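Local coordinates for protein fructose-bisphosphate aldolase class I (Thermoproteus tenax, PDB 1W8S) that is a class I aldolase of the DeoC/LacD family, built as a TIM barrel, that binds 1,6-di-O-phosphono-beta-D-fructofuranose in its pocket, at residues T112-S117 and F146-K151; E89-A94 and E120-E125; K17-A22 and A53-V58; R10-R15 and P74-L79. The protein carries 2 engineered substitutions. All coordinates share one frame; numbering follows the deposited sequence.

Contact 1: residues T112-S117 and F146-K151. Engineered in segment 146-151: F146 (natural residue Tyr). With FBP (1,6-di-O-phosphono-beta-D-fructofuranose), chain O.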
# COMPACT_ATOMS: atom_id res chain seq x y z
N THR E 112 19.51 -2.85 -4.50
CA THR E 112 19.22 -3.33 -5.85
C THR E 112 17.97 -2.73 -6.44
O THR E 112 16.92 -2.65 -5.77
CB THR E 112 19.14 -4.86 -5.85
OG1 THR E 112 20.42 -5.39 -5.50
CG2 THR E 112 18.91 -5.39 -7.26
N ILE E 113 18.07 -2.30 -7.71
CA ILE E 113 16.89 -1.91 -8.45
C ILE E 113 16.81 -2.74 -9.72
O ILE E 113 17.84 -3.16 -10.25
CB ILE E 113 16.86 -0.42 -8.77
CG1 ILE E 113 18.10 0.00 -9.61
CG2 ILE E 113 16.75 0.41 -7.51
CD1 ILE E 113 18.03 1.40 -10.16
N TYR E 114 15.57 -3.01 -10.16
CA TYR E 114 15.30 -3.73 -11.41
C TYR E 114 14.46 -2.85 -12.36
O TYR E 114 13.24 -3.02 -12.49
CB TYR E 114 14.56 -5.05 -11.17
CG TYR E 114 15.24 -5.98 -10.21
CD1 TYR E 114 16.49 -6.49 -10.46
CD2 TYR E 114 14.61 -6.35 -9.01
CE1 TYR E 114 17.11 -7.36 -9.54
CE2 TYR E 114 15.25 -7.21 -8.09
CZ TYR E 114 16.48 -7.70 -8.36
OH TYR E 114 17.08 -8.56 -7.48
N PRO E 115 15.11 -1.90 -13.00
CA PRO E 115 14.44 -1.09 -14.02
C PRO E 115 13.75 -1.95 -15.04
O PRO E 115 14.27 -3.01 -15.44
CB PRO E 115 15.57 -0.28 -14.63
CG PRO E 115 16.59 -0.20 -13.59
CD PRO E 115 16.49 -1.49 -12.82
N GLY E 116 12.57 -1.53 -15.44
CA GLY E 116 11.72 -2.28 -16.35
C GLY E 116 10.69 -3.17 -15.66
O GLY E 116 9.65 -3.48 -16.23
N SER E 117 10.97 -3.60 -14.43
CA SER E 117 10.07 -4.49 -13.73
C SER E 117 8.69 -3.85 -13.59
O SER E 117 8.57 -2.63 -13.48
CB SER E 117 10.60 -4.84 -12.34
OG SER E 117 9.65 -5.61 -11.65
N PHE E 146 20.16 -3.39 -12.19
CA PHE E 146 20.03 -4.62 -12.99
C PHE E 146 18.67 -4.65 -13.64
O PHE E 146 17.74 -5.27 -13.10
CB PHE E 146 20.15 -5.87 -12.12
CG PHE E 146 21.48 -6.04 -11.44
CD1 PHE E 146 22.67 -5.91 -12.14
CD2 PHE E 146 21.54 -6.34 -10.09
CE1 PHE E 146 23.90 -6.10 -11.52
CE2 PHE E 146 22.75 -6.51 -9.45
CZ PHE E 146 23.95 -6.39 -10.18
N PRO E 147 18.53 -4.00 -14.79
CA PRO E 147 17.27 -4.06 -15.54
C PRO E 147 16.84 -5.46 -15.78
O PRO E 147 17.63 -6.32 -16.15
CB PRO E 147 17.61 -3.32 -16.86
CG PRO E 147 18.70 -2.37 -16.48
CD PRO E 147 19.49 -3.08 -15.43
N ARG E 148 15.56 -5.72 -15.53
CA ARG E 148 15.02 -7.05 -15.55
C ARG E 148 13.52 -6.92 -15.48
O ARG E 148 13.01 -6.16 -14.66
CB ARG E 148 15.49 -7.83 -14.32
CG ARG E 148 15.21 -9.30 -14.35
CD ARG E 148 15.88 -10.04 -13.22
NE ARG E 148 17.34 -9.99 -13.38
CZ ARG E 148 18.21 -10.19 -12.40
NH1 ARG E 148 17.80 -10.42 -11.16
NH2 ARG E 148 19.52 -10.13 -12.66
N GLY E 149 12.82 -7.72 -16.29
CA GLY E 149 11.37 -7.65 -16.43
C GLY E 149 11.04 -6.65 -17.51
O GLY E 149 11.94 -6.13 -18.17
N GLY E 150 9.75 -6.42 -17.72
CA GLY E 150 9.30 -5.54 -18.78
C GLY E 150 9.84 -5.93 -20.14
O GLY E 150 9.75 -7.09 -20.55
N LYS E 151 10.38 -4.96 -20.86
CA LYS E 151 10.89 -5.19 -22.20
C LYS E 151 12.30 -5.79 -22.20
O LYS E 151 12.86 -6.01 -23.27
CB LYS E 151 10.96 -3.88 -22.99
CG LYS E 151 9.67 -3.09 -23.11
CD LYS E 151 9.98 -1.76 -23.85
CE LYS E 151 8.71 -0.97 -24.16
NZ LYS E 151 8.05 -0.43 -22.95
P1 FBP O . 28.85 -12.32 -8.44
O1P FBP O . 28.82 -13.68 -7.86
O2P FBP O . 30.26 -11.80 -8.85
O3P FBP O . 27.95 -12.17 -9.67
O1 FBP O . 28.32 -11.34 -7.30
C1 FBP O . 28.09 -9.98 -7.56
C2 FBP O . 26.58 -9.70 -7.52
O2 FBP O . 26.33 -8.32 -7.86
C3 FBP O . 25.93 -10.01 -6.17
O3 FBP O . 26.12 -9.02 -5.17
C4 FBP O . 24.47 -10.17 -6.59
O4 FBP O . 23.66 -10.93 -5.71
C5 FBP O . 24.62 -10.89 -7.92
O5 FBP O . 25.88 -10.49 -8.48
C6 FBP O . 23.46 -10.56 -8.85
O6 FBP O . 23.68 -11.17 -10.11
P2 FBP O . 22.59 -12.17 -10.76
O4P FBP O . 23.37 -13.25 -11.47
O5P FBP O . 21.65 -12.68 -9.67
O6P FBP O . 21.82 -11.46 -11.89
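The backbones of I113-P115 and F146-R148 run alongside each other where two neighbouring parallel strands end. F146 N donates to I113 O at 3.0 Å, and R148 N donates to P115 O, also at 3.0 Å. Y114-S117 folds into a type II beta turn with G116 at its third position. The turn packs on G149 and G150, where G116 O approaches G150 CA at 3.3 Å.

Y114 and R148 carry much of the side-chain contact. They lie side by side and point the same way, with ring and guanidinium planes 31° apart. Y114 CE1 is 3.5 Å from R148 NH1. At the edge of the tyrosine ring, CD1 meets F146 O at 3.2 Å. R148 sends CG away from its own backbone N (chi1 -169°), and a bend at chi3 turns the guanidinium to the pocket. There R148 NH2 gives FBP O6P a weak hydrogen bond of 2.8 Å (129°), while NE is salt-bridged to E155.

F146 is an engineered residue, tyrosine in nature. Its CD2 touches T112 CG2 at 4.0 Å, and its CZ lies 3.8 Å from FBP O2, with O2 at the ring edge. T112 OG1 itself is bonded to E144. P115 and P147 cross, backed by helix 158-171.

The contact lies at the C-terminal, ligand-binding end of the barrel strands. K179, which also bonds FBP, lies close to R148 NH2. The phosphate and E155 probably offset these two positive charges. Y114 CD1, over one guanidinium face, probably limits its swing.

Contact 2: residues E89-A94 and E120-E125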
# COMPACT_ATOMS: atom_id res chain seq x y z
N GLU E 89 6.95 -10.38 -11.00
CA GLU E 89 7.71 -9.29 -11.60
C GLU E 89 8.80 -8.97 -10.57
O GLU E 89 8.52 -8.91 -9.36
CB GLU E 89 6.80 -8.09 -11.97
CG GLU E 89 6.25 -8.09 -13.44
CD GLU E 89 7.30 -8.09 -14.58
OE1 GLU E 89 8.08 -7.16 -14.70
OE2 GLU E 89 7.34 -9.02 -15.45
N PRO E 90 10.05 -8.82 -11.01
CA PRO E 90 11.18 -8.73 -10.08
C PRO E 90 11.04 -7.59 -9.11
O PRO E 90 10.81 -6.47 -9.51
CB PRO E 90 12.39 -8.47 -11.00
CG PRO E 90 11.97 -8.99 -12.30
CD PRO E 90 10.51 -8.81 -12.40
N VAL E 91 11.23 -7.90 -7.83
CA VAL E 91 11.11 -6.89 -6.80
C VAL E 91 11.96 -7.32 -5.62
O VAL E 91 12.03 -8.49 -5.28
CB VAL E 91 9.64 -6.68 -6.42
CG1 VAL E 91 9.10 -7.86 -5.68
CG2 VAL E 91 9.46 -5.39 -5.61
N SER E 92 12.64 -6.36 -5.03
CA SER E 92 13.53 -6.61 -3.88
C SER E 92 13.32 -5.45 -2.89
O SER E 92 13.59 -4.30 -3.24
CB SER E 92 14.97 -6.65 -4.34
OG SER E 92 15.86 -7.03 -3.28
N VAL E 93 12.75 -5.74 -1.71
CA VAL E 93 12.46 -4.68 -0.73
C VAL E 93 13.46 -4.70 0.43
O VAL E 93 14.07 -5.72 0.73
CB VAL E 93 11.04 -4.79 -0.17
CG1 VAL E 93 10.01 -4.69 -1.24
CG2 VAL E 93 10.86 -6.04 0.60
N ALA E 94 13.58 -3.56 1.08
CA ALA E 94 14.51 -3.42 2.18
C ALA E 94 14.12 -4.29 3.33
O ALA E 94 12.94 -4.35 3.71
CB ALA E 94 14.58 -1.95 2.64
N GLU E 120 8.92 -1.69 -10.83
CA GLU E 120 9.94 -0.65 -10.92
C GLU E 120 9.65 0.44 -9.87
O GLU E 120 10.55 0.80 -9.10
CB GLU E 120 9.90 -0.02 -12.34
CG GLU E 120 10.68 1.22 -12.53
CD GLU E 120 10.73 1.61 -14.01
OE1 GLU E 120 11.47 0.95 -14.78
OE2 GLU E 120 9.99 2.56 -14.38
N TRP E 121 8.42 0.89 -9.87
CA TRP E 121 7.88 1.96 -9.00
C TRP E 121 8.09 1.68 -7.51
O TRP E 121 8.39 2.61 -6.72
CB TRP E 121 6.42 2.21 -9.33
CG TRP E 121 5.47 1.07 -9.07
CD1 TRP E 121 5.03 0.13 -9.96
CD2 TRP E 121 4.85 0.72 -7.82
NE1 TRP E 121 4.17 -0.75 -9.36
CE2 TRP E 121 4.05 -0.43 -8.04
CE3 TRP E 121 4.87 1.28 -6.54
CZ2 TRP E 121 3.31 -1.03 -7.03
CZ3 TRP E 121 4.13 0.68 -5.54
CH2 TRP E 121 3.37 -0.47 -5.79
N LYS E 122 7.94 0.42 -7.11
CA LYS E 122 8.07 0.06 -5.70
C LYS E 122 9.51 0.25 -5.20
O LYS E 122 9.73 0.81 -4.12
CB LYS E 122 7.54 -1.37 -5.45
CG LYS E 122 7.62 -1.84 -3.95
CD LYS E 122 6.75 -3.11 -3.67
CE LYS E 122 5.67 -2.83 -2.57
NZ LYS E 122 6.32 -2.41 -1.27
N MET E 123 10.50 -0.14 -6.02
CA MET E 123 11.89 0.03 -5.69
C MET E 123 12.33 1.49 -5.79
O MET E 123 13.03 1.94 -4.92
CB MET E 123 12.78 -0.91 -6.49
CG MET E 123 12.56 -2.38 -6.10
SD MET E 123 13.19 -3.53 -7.34
CE MET E 123 11.98 -3.39 -8.63
N PHE E 124 11.87 2.24 -6.80
CA PHE E 124 12.20 3.67 -6.88
C PHE E 124 11.63 4.42 -5.66
O PHE E 124 12.30 5.25 -5.05
CB PHE E 124 11.67 4.29 -8.16
CG PHE E 124 12.36 3.81 -9.44
CD1 PHE E 124 13.42 2.90 -9.43
CD2 PHE E 124 11.95 4.32 -10.66
CE1 PHE E 124 14.02 2.49 -10.62
CE2 PHE E 124 12.57 3.94 -11.83
CZ PHE E 124 13.60 3.01 -11.81
N GLU E 125 10.40 4.10 -5.27
CA GLU E 125 9.80 4.70 -4.07
C GLU E 125 10.62 4.46 -2.78
O GLU E 125 10.90 5.40 -1.99
CB GLU E 125 8.36 4.20 -3.94
CG GLU E 125 7.67 4.62 -2.67
CD GLU E 125 6.20 4.18 -2.62
OE1 GLU E 125 5.64 3.70 -3.65
OE2 GLU E 125 5.62 4.36 -1.52
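M123 lies along the backbone of P90-S92 and makes both the polar and most of the apolar contacts here. The polar part is one weak hydrogen bond, from S92 N to M123 SD, 3.7 Å long with an angle of 148° at the hydrogen. M123 reaches it because CG stands anti to its own carbonyl carbon (chi1 -67°) and the chain bends at chi3 (-75°), which lays the thioether along the extended segment.

Van der Waals contacts extend along the same side chain. M123 CE meets P90 O at 3.4 Å, SD meets V91 CA at 4.0 Å, and CG meets S92 O at 3.6 Å. Both carbonyls have stronger partners: S117 OG bonds to P90 O, and N80 ND2 bonds to S92 O.

Apolar contacts between side chains are few. V91 CG2 touches M123 CG at 4.3 Å. The K122 chain crosses that of V91, K122 CD to V91 CG2 at 4.0 Å.

The charged end of K122 passes V93, with NZ 4.3 Å from V93 CG1. Its ionic partner lies outside the two segments: E125 of the third subunit. W121 of that subunit also packs on V91 and K122.

The contact joins the start of helix 120-137, on the outside of the barrel, to the segment leading into the short strand 93-94. The thioether has no N-H or O-H to offer the two carbonyls, which keep S117 and N80 as donors. The ammonium group of K122 is spent on the subunit interface, and its aliphatic part on packing within the chain.

Contact 3: residues K17-A22 and A53-V58. With FBP (1,6-di-O-phosphono-beta-D-fructofuranose), chain O.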
# COMPACT_ATOMS: atom_id res chain seq x y z
N LYS E 17 41.51 2.00 -7.55
CA LYS E 17 40.61 1.02 -8.13
C LYS E 17 40.10 0.20 -6.94
O LYS E 17 40.71 0.23 -5.86
CB LYS E 17 41.33 0.09 -9.12
CG LYS E 17 41.88 0.73 -10.40
CD LYS E 17 40.81 1.51 -11.17
CE LYS E 17 41.40 2.37 -12.29
NZ LYS E 17 40.27 2.85 -13.13
N SER E 18 39.02 -0.56 -7.14
CA SER E 18 38.36 -1.24 -6.04
C SER E 18 38.01 -2.69 -6.38
O SER E 18 37.63 -3.00 -7.51
CB SER E 18 37.10 -0.44 -5.66
OG SER E 18 36.35 -1.05 -4.60
N ILE E 19 38.20 -3.58 -5.41
CA ILE E 19 37.65 -4.92 -5.48
C ILE E 19 36.82 -5.11 -4.22
O ILE E 19 37.33 -4.97 -3.12
CB ILE E 19 38.72 -6.02 -5.53
CG1 ILE E 19 39.66 -5.82 -6.72
CG2 ILE E 19 38.04 -7.38 -5.61
CD1 ILE E 19 40.76 -6.84 -6.81
N ILE E 20 35.56 -5.45 -4.42
CA ILE E 20 34.62 -5.69 -3.32
C ILE E 20 34.22 -7.13 -3.40
O ILE E 20 33.87 -7.60 -4.46
CB ILE E 20 33.37 -4.81 -3.49
CG1 ILE E 20 33.73 -3.33 -3.48
CG2 ILE E 20 32.39 -5.10 -2.39
CD1 ILE E 20 34.40 -2.92 -2.26
N LEU E 21 34.31 -7.84 -2.28
CA LEU E 21 33.92 -9.24 -2.23
C LEU E 21 32.43 -9.35 -1.86
O LEU E 21 32.02 -9.05 -0.73
CB LEU E 21 34.78 -10.02 -1.25
CG LEU E 21 34.68 -11.54 -1.33
CD1 LEU E 21 35.06 -12.05 -2.72
CD2 LEU E 21 35.54 -12.19 -0.28
N ALA E 22 31.63 -9.77 -2.83
CA ALA E 22 30.19 -9.78 -2.72
C ALA E 22 29.75 -11.09 -2.09
O ALA E 22 30.18 -12.15 -2.51
CB ALA E 22 29.58 -9.64 -4.10
N ALA E 53 43.47 -11.42 0.80
CA ALA E 53 43.65 -11.07 -0.59
C ALA E 53 43.87 -9.55 -0.77
O ALA E 53 44.29 -9.10 -1.83
CB ALA E 53 42.48 -11.52 -1.41
N GLY E 54 43.60 -8.78 0.28
CA GLY E 54 43.83 -7.35 0.29
C GLY E 54 42.72 -6.56 -0.37
O GLY E 54 42.96 -5.48 -0.86
N PHE E 55 41.50 -7.11 -0.36
CA PHE E 55 40.35 -6.45 -0.99
C PHE E 55 39.85 -5.25 -0.17
O PHE E 55 40.20 -5.09 1.02
CB PHE E 55 39.21 -7.47 -1.21
CG PHE E 55 39.49 -8.51 -2.30
CD1 PHE E 55 40.62 -8.42 -3.13
CD2 PHE E 55 38.63 -9.57 -2.49
CE1 PHE E 55 40.84 -9.37 -4.12
CE2 PHE E 55 38.86 -10.53 -3.48
CZ PHE E 55 39.97 -10.42 -4.29
N ASP E 56 39.00 -4.43 -0.79
CA ASP E 56 38.58 -3.16 -0.18
C ASP E 56 37.36 -3.24 0.70
O ASP E 56 37.11 -2.34 1.50
CB ASP E 56 38.28 -2.14 -1.28
CG ASP E 56 39.48 -1.86 -2.12
OD1 ASP E 56 40.41 -1.16 -1.61
OD2 ASP E 56 39.60 -2.33 -3.28
N GLY E 57 36.58 -4.29 0.53
CA GLY E 57 35.31 -4.41 1.22
C GLY E 57 34.62 -5.73 0.99
O GLY E 57 35.04 -6.53 0.14
N VAL E 58 33.56 -5.94 1.76
CA VAL E 58 32.64 -7.05 1.61
C VAL E 58 31.20 -6.50 1.55
O VAL E 58 30.93 -5.43 2.12
CB VAL E 58 32.77 -8.04 2.79
CG1 VAL E 58 34.08 -8.75 2.76
CG2 VAL E 58 32.62 -7.30 4.14
P1 FBP O . 28.85 -12.32 -8.44
O1P FBP O . 28.82 -13.68 -7.86
O2P FBP O . 30.26 -11.80 -8.85
O3P FBP O . 27.95 -12.17 -9.67
O1 FBP O . 28.32 -11.34 -7.30
C1 FBP O . 28.09 -9.98 -7.56
C2 FBP O . 26.58 -9.70 -7.52
O2 FBP O . 26.33 -8.32 -7.86
C3 FBP O . 25.93 -10.01 -6.17
O3 FBP O . 26.12 -9.02 -5.17
C4 FBP O . 24.47 -10.17 -6.59
O4 FBP O . 23.66 -10.93 -5.71
C5 FBP O . 24.62 -10.89 -7.92
O5 FBP O . 25.88 -10.49 -8.48
C6 FBP O . 23.46 -10.56 -8.85
O6 FBP O . 23.68 -11.17 -10.11
P2 FBP O . 22.59 -12.17 -10.76
O4P FBP O . 23.37 -13.25 -11.47
O5P FBP O . 21.65 -12.68 -9.67
O6P FBP O . 21.82 -11.46 -11.89
O HOH W 1 41.84 0.28 -3.30
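D56 reaches across to the backbone of S18 and I19. Its CB lies 3.5 Å from I19 O. CG is turned opposite the D56 carbonyl carbon (chi1 -61°), which brings the carboxylate beside the first strand. OD2 accepts from I19 N at 2.8 Å (163°) on its anti lone pair, and it also bonds to Y252 OH. OD1 is salt-bridged to R15. It also accepts from a water at 2.6 Å, and that same water donates to K17 O.

D56 N returns a bond of 2.9 Å to I19 O, so main chain and side chain together hold I19 at both its N-H and its C=O. Further on, L21 N donates to G57 O at 2.8 Å. This last bond joins strands 18-22 and 57-60, parallel neighbours in the TIM barrel; the D56 bonds lie just before the second strand. The link between the strands passes through helix 43-53, which ends in a Schellman motif at G54.

Past that motif, the F55 ring is covered on both faces. I19 CG2 sits over its centre, 3.5 Å from the centroid and 4° off the normal, in a CH-pi contact. A53 CB lies on the opposite face, toward the rim. I19 CD1 adds a touch of 3.7 Å to F55 CE1, and L21 CB comes at the ring edge. I20 CD1 rests on G57, whose N is buried without a partner. At the far end of the strand, A22 CB touches FBP.

Contact 4: residues R10-R15 and P74-L79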
# COMPACT_ATOMS: atom_id res chain seq x y z
N ARG E 10 37.48 7.01 -0.91
CA ARG E 10 38.50 7.02 0.13
C ARG E 10 38.52 5.70 0.87
O ARG E 10 39.59 5.18 1.21
CB ARG E 10 38.27 8.13 1.15
CG ARG E 10 38.66 9.52 0.68
CD ARG E 10 38.64 10.57 1.79
NE ARG E 10 37.36 11.31 1.81
CZ ARG E 10 36.46 11.26 2.77
NH1 ARG E 10 35.34 11.98 2.66
NH2 ARG E 10 36.64 10.50 3.85
N ILE E 11 37.34 5.15 1.13
CA ILE E 11 37.21 3.95 1.95
C ILE E 11 37.44 2.70 1.13
O ILE E 11 38.18 1.79 1.54
CB ILE E 11 35.81 3.90 2.61
CG1 ILE E 11 35.67 5.06 3.61
CG2 ILE E 11 35.58 2.53 3.33
CD1 ILE E 11 34.23 5.25 4.13
N PHE E 12 36.79 2.66 -0.04
CA PHE E 12 36.74 1.47 -0.88
C PHE E 12 37.67 1.49 -2.09
O PHE E 12 37.76 0.50 -2.82
CB PHE E 12 35.29 1.22 -1.32
CG PHE E 12 34.36 0.88 -0.19
CD1 PHE E 12 34.34 -0.39 0.34
CD2 PHE E 12 33.54 1.85 0.37
CE1 PHE E 12 33.47 -0.70 1.39
CE2 PHE E 12 32.67 1.55 1.42
CZ PHE E 12 32.64 0.28 1.93
N ALA E 13 38.33 2.60 -2.35
CA ALA E 13 39.26 2.66 -3.49
C ALA E 13 40.48 3.50 -3.19
O ALA E 13 40.87 4.38 -3.97
CB ALA E 13 38.54 3.18 -4.73
N ARG E 14 41.10 3.23 -2.06
CA ARG E 14 42.31 3.95 -1.66
C ARG E 14 43.45 3.81 -2.65
O ARG E 14 44.27 4.72 -2.77
CB ARG E 14 42.77 3.48 -0.29
CG ARG E 14 43.19 2.03 -0.21
CD ARG E 14 43.50 1.54 1.21
NE ARG E 14 44.91 1.22 1.31
CZ ARG E 14 45.46 0.01 1.19
NH1 ARG E 14 44.71 -1.09 1.04
NH2 ARG E 14 46.79 -0.10 1.26
N ARG E 15 43.52 2.68 -3.35
CA ARG E 15 44.59 2.46 -4.32
C ARG E 15 44.21 2.94 -5.72
O ARG E 15 45.00 2.80 -6.66
CB ARG E 15 45.04 0.99 -4.33
CG ARG E 15 45.85 0.61 -3.11
CD ARG E 15 45.76 -0.86 -2.74
NE ARG E 15 44.41 -1.26 -2.38
CZ ARG E 15 44.08 -2.46 -1.92
NH1 ARG E 15 42.82 -2.72 -1.60
NH2 ARG E 15 45.01 -3.39 -1.75
N PRO E 74 36.21 -3.00 5.39
CA PRO E 74 35.00 -2.17 5.25
C PRO E 74 33.77 -2.93 4.74
O PRO E 74 33.85 -3.81 3.88
CB PRO E 74 35.42 -1.10 4.26
CG PRO E 74 36.91 -1.01 4.38
CD PRO E 74 37.39 -2.37 4.76
N LEU E 75 32.61 -2.58 5.27
CA LEU E 75 31.37 -3.29 5.01
C LEU E 75 30.40 -2.42 4.21
O LEU E 75 30.19 -1.28 4.57
CB LEU E 75 30.74 -3.68 6.34
CG LEU E 75 29.28 -4.12 6.32
CD1 LEU E 75 29.12 -5.42 5.58
CD2 LEU E 75 28.77 -4.23 7.75
N ILE E 76 29.84 -2.99 3.15
CA ILE E 76 28.70 -2.46 2.43
C ILE E 76 27.54 -3.34 2.84
O ILE E 76 27.55 -4.56 2.61
CB ILE E 76 28.93 -2.52 0.94
CG1 ILE E 76 30.21 -1.77 0.57
CG2 ILE E 76 27.72 -1.95 0.18
CD1 ILE E 76 30.52 -1.75 -0.92
N LEU E 77 26.57 -2.75 3.53
CA LEU E 77 25.35 -3.45 3.96
C LEU E 77 24.32 -3.39 2.84
O LEU E 77 23.82 -2.32 2.45
CB LEU E 77 24.84 -2.84 5.25
CG LEU E 77 23.89 -3.58 6.17
CD1 LEU E 77 22.79 -4.27 5.44
CD2 LEU E 77 24.68 -4.58 6.96
N LYS E 78 24.07 -4.56 2.26
CA LYS E 78 23.08 -4.76 1.22
C LYS E 78 21.70 -4.76 1.87
O LYS E 78 21.39 -5.67 2.65
CB LYS E 78 23.32 -6.13 0.58
CG LYS E 78 22.34 -6.53 -0.51
CD LYS E 78 22.20 -5.46 -1.51
CE LYS E 78 21.41 -5.91 -2.75
NZ LYS E 78 20.41 -6.91 -2.50
N LEU E 79 20.92 -3.72 1.62
CA LEU E 79 19.70 -3.46 2.40
C LEU E 79 18.50 -4.28 1.97
O LEU E 79 17.66 -4.60 2.80
CB LEU E 79 19.29 -1.97 2.38
CG LEU E 79 20.33 -1.01 2.94
CD1 LEU E 79 19.97 0.39 2.47
CD2 LEU E 79 20.34 -1.07 4.43
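The F12 ring packs against P74 and I76, joining the helix that precedes the first strand to the N-terminal end of the TIM barrel. The side-chain contacts are apolar. F12 CZ meets I76 CG1 at 3.5 Å, and F12 CE1 meets P74 CB at 3.5 Å. I76 CD1 lies over one face of the ring, 4.2 Å from its centroid and 22° off the normal, a CH-pi contact. I11 CG2 covers the opposite face toward the rim and also touches P74 CB at 3.8 Å. At the ring edge, in its plane, F12 CZ faces L75 O at 3.9 Å.

With CG beside its backbone N (chi1 -65°), F12 carries its ring from the last turn of helix 4-12 onto the strand.

The next shell holds these groups in place. F8 stacks on the F12 ring from within the same helix. I20 of the first strand touches both F12 and I76, and A108 of strand 108-113 also packs on F12. Backbone bonds set the strand itself: L75 is bonded to S107, just before strand 108-113, and I76 N takes V58 O as its acceptor.

Overall arrangement
All four contacts are largely buried and reach the same barrel sheet. Contacts 3 and 4 are nearer the core: their centres lie about 10 Å from the chain's centre, and no other chain touches them. Contacts 1 and 2 lie about 16 and 17 Å out, at subunit interfaces, and touch through S117 and P90. Strands 57-60 of contact 3 and 75-81 of contact 4 are neighbours in the sheet. Contact 3 is bonded strand to strand and has a carboxylate at its edge; contact 4 is apolar side-chain packing. Contact 1 brings R148 to a phosphate of FBP, whereas contact 2 is packing. Contacts 1 and 3 both meet FBP, but their centres are about 26 Å apart.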